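Local coordinates for intracellular protease/amidase (Salmonella enterica subsp. enterica serovar Typhimurium, PDB 4K2H), which is of unknown function but belongs to the DJ-1/PfpI family, binds zinc, and may act as a peptidase, at residues A8-P13 / D68-P73. The protein carries 1 engineered substitution. Sequence-based numbering, arbitrary orientation.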
ATOM      1  N   ALA A   8      -5.799  11.083  11.376  1.00 28.76           N
ATOM      2  CA  ALA A   8      -4.866  11.883  10.571  1.00 29.11           C
ATOM      3  C   ALA A   8      -3.640  11.038  10.192  1.00 28.11           C
ATOM      4  O   ALA A   8      -3.026  10.400  11.059  1.00 27.88           O
ATOM      5  CB  ALA A   8      -4.412  13.128  11.341  1.00 28.59           C
ATOM      6  N   VAL A   9      -3.290  11.023   8.914  1.00 26.55           N
ATOM      7  CA  VAL A   9      -2.083  10.322   8.469  1.00 26.07           C
ATOM      8  C   VAL A   9      -1.148  11.423   8.009  1.00 26.39           C
ATOM      9  O   VAL A   9      -1.485  12.207   7.116  1.00 25.65           O
ATOM     10  CB  VAL A   9      -2.376   9.338   7.325  1.00 26.62           C
ATOM     11  CG1 VAL A   9      -1.105   8.634   6.830  1.00 26.23           C
ATOM     12  CG2 VAL A   9      -3.401   8.308   7.758  1.00 26.98           C
ATOM     13  N   LEU A  10       0.007  11.528   8.649  1.00 26.45           N
ATOM     14  CA  LEU A  10       0.924  12.609   8.315  1.00 26.35           C
ATOM     15  C   LEU A  10       1.824  12.171   7.173  1.00 25.32           C
ATOM     16  O   LEU A  10       2.434  11.101   7.209  1.00 25.20           O
ATOM     17  CB  LEU A  10       1.778  13.023   9.524  1.00 26.39           C
ATOM     18  CG  LEU A  10       1.011  13.421  10.787  1.00 26.76           C
ATOM     19  CD1 LEU A  10       1.958  14.021  11.802  1.00 26.99           C
ATOM     20  CD2 LEU A  10      -0.116  14.391  10.506  1.00 27.23           C
ATOM     21  N   LEU A  11       1.916  13.032   6.171  1.00 25.20           N
ATOM     22  CA  LEU A  11       2.683  12.732   4.977  1.00 23.94           C
ATOM     23  C   LEU A  11       3.804  13.745   4.767  1.00 24.09           C
ATOM     24  O   LEU A  11       3.564  14.810   4.237  1.00 24.26           O
ATOM     25  CB  LEU A  11       1.766  12.701   3.754  1.00 23.38           C
ATOM     26  CG  LEU A  11       0.639  11.676   3.720  1.00 23.38           C
ATOM     27  CD1 LEU A  11      -0.031  11.683   2.348  1.00 23.08           C
ATOM     28  CD2 LEU A  11       1.098  10.261   4.079  1.00 23.06           C
ATOM     29  N   ALA A  12       5.029  13.398   5.138  1.00 23.82           N
ATOM     30  CA  ALA A  12       6.174  14.270   4.882  1.00 24.44           C
ATOM     31  C   ALA A  12       6.889  13.817   3.590  1.00 24.55           C
ATOM     32  O   ALA A  12       6.673  12.697   3.136  1.00 25.80           O
ATOM     33  CB  ALA A  12       7.126  14.249   6.062  1.00 24.51           C
ATOM     34  N   PRO A  13       7.748  14.672   3.001  1.00 24.53           N
ATOM     35  CA  PRO A  13       8.434  14.202   1.780  1.00 24.92           C
ATOM     36  C   PRO A  13       9.244  12.971   2.087  1.00 25.20           C
ATOM     37  O   PRO A  13       9.937  12.936   3.111  1.00 25.24           O
ATOM     38  CB  PRO A  13       9.305  15.429   1.359  1.00 25.18           C
ATOM     39  CG  PRO A  13       8.521  16.596   1.870  1.00 24.67           C
ATOM     40  CD  PRO A  13       7.958  16.116   3.202  1.00 24.62           C
ATOM     41  N   ASP A  68      -8.786  11.323  16.605  1.00 33.39           N
ATOM     42  CA  ASP A  68      -8.783  10.203  17.536  1.00 33.69           C
ATOM     43  C   ASP A  68      -7.503   9.408  17.413  1.00 33.66           C
ATOM     44  O   ASP A  68      -7.094   8.729  18.375  1.00 33.67           O
ATOM     45  CB  ASP A  68      -9.989   9.306  17.289  1.00 34.43           C
ATOM     46  CG  ASP A  68     -11.305  10.039  17.505  1.00 36.36           C
ATOM     47  OD1 ASP A  68     -11.617  10.410  18.662  1.00 37.03           O
ATOM     48  OD2 ASP A  68     -12.015  10.274  16.517  1.00 37.24           O
ATOM     49  N   ALA A  69      -6.885   9.464  16.230  1.00 31.99           N
ATOM     50  CA  ALA A  69      -5.579   8.845  16.037  1.00 31.10           C
ATOM     51  C   ALA A  69      -4.732   9.617  15.068  1.00 30.45           C
ATOM     52  O   ALA A  69      -5.247  10.252  14.140  1.00 32.11           O
ATOM     53  CB  ALA A  69      -5.721   7.424  15.542  1.00 30.95           C
ATOM     54  N   VAL A  70      -3.424   9.522  15.263  1.00 30.06           N
ATOM     55  CA  VAL A  70      -2.429  10.110  14.348  1.00 28.79           C
ATOM     56  C   VAL A  70      -1.459   9.027  13.916  1.00 27.58           C
ATOM     57  O   VAL A  70      -0.715   8.470  14.731  1.00 27.40           O
ATOM     58  CB  VAL A  70      -1.628  11.213  15.056  1.00 28.81           C
ATOM     59  CG1 VAL A  70      -0.578  11.811  14.144  1.00 29.22           C
ATOM     60  CG2 VAL A  70      -2.574  12.268  15.584  1.00 29.49           C
ATOM     61  N   VAL A  71      -1.482   8.710  12.638  1.00 27.00           N
ATOM     62  CA  VAL A  71      -0.536   7.753  12.063  1.00 26.29           C
ATOM     63  C   VAL A  71       0.734   8.439  11.601  1.00 25.42           C
ATOM     64  O   VAL A  71       0.690   9.409  10.839  1.00 25.23           O
ATOM     65  CB  VAL A  71      -1.153   7.045  10.853  1.00 25.78           C
ATOM     66  CG1 VAL A  71      -0.158   6.076  10.241  1.00 26.00           C
ATOM     67  CG2 VAL A  71      -2.409   6.325  11.260  1.00 25.75           C
ATOM     68  N   LEU A  72       1.869   7.910  12.029  1.00 26.20           N
ATOM     69  CA  LEU A  72       3.177   8.427  11.618  1.00 26.53           C
ATOM     70  C   LEU A  72       3.892   7.383  10.793  1.00 26.03           C
ATOM     71  O   LEU A  72       4.476   6.464  11.338  1.00 27.15           O
ATOM     72  CB  LEU A  72       4.008   8.822  12.832  1.00 27.50           C
ATOM     73  CG  LEU A  72       3.348   9.834  13.770  1.00 27.87           C
ATOM     74  CD1 LEU A  72       4.159   9.889  15.053  1.00 29.70           C
ATOM     75  CD2 LEU A  72       3.290  11.212  13.136  1.00 28.03           C
ATOM     76  N   PRO A  73       3.793   7.473   9.461  1.00 25.89           N
ATOM     77  CA  PRO A  73       4.506   6.518   8.596  1.00 25.58           C
ATOM     78  C   PRO A  73       6.015   6.640   8.728  1.00 25.32           C
ATOM     79  O   PRO A  73       6.510   7.595   9.281  1.00 25.74           O
ATOM     80  CB  PRO A  73       4.064   6.880   7.172  1.00 25.86           C
ATOM     81  CG  PRO A  73       3.157   8.049   7.273  1.00 26.13           C
ATOM     82  CD  PRO A  73       2.903   8.385   8.722  1.00 25.97           C
TER
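Leu-10 and Leu-72 lie side by side on one face of the parallel, helix-flanked sheet of the DJ-1/PfpI fold, where neighbouring parallel strands are joined by backbone hydrogen bonds within the sheet and by side-chain packing on each face. Strands 8-11 and 69-72 run 4.7 Å apart at their closest, with a twist of 27° between them. Val-71 lends both polar backbone atoms to the residues on either side of its bridge partner Val-9: its N donates to Ala-8 O and its O accepts from Leu-10 N, the latter an almost straight bond (177° at the hydrogen). Ala-8 N adds a third bond, to Ala-69 O at 2.9 Å.

Followed outward, the side chain of Leu-10 leaves the backbone with CB 4.0 Å from Val-71 O. Leu-10 CG sits beside the backbone N (chi1 -55°), which carries it to 3.9 Å from Leu-72 CD2 and 4.0 Å from Val-70 CG1. Leu-10 CD1 then presses against Leu-72 CD2 at 3.4 Å, a tight fit, and also meets Val-70 CG1. Phe-91 of helix 86-97 packs against this face, touching Ala-8, Leu-10 and Val-70. On the opposite face Val-9 and Val-71 point the same way, Val-9 CG2 4.0 Å from Val-71 CB, with Leu-166 of helix 159-171 against Val-71.

After the Leu-10 N to Val-71 O bond the ladder stops, since the next position, Pro-73, whose side chain lies close to that of the zinc ligand Glu-16, has no N-H to give Leu-10 O. The ring of Pro-73 instead sets its CG and CD each 3.1 Å from Leu-10 O.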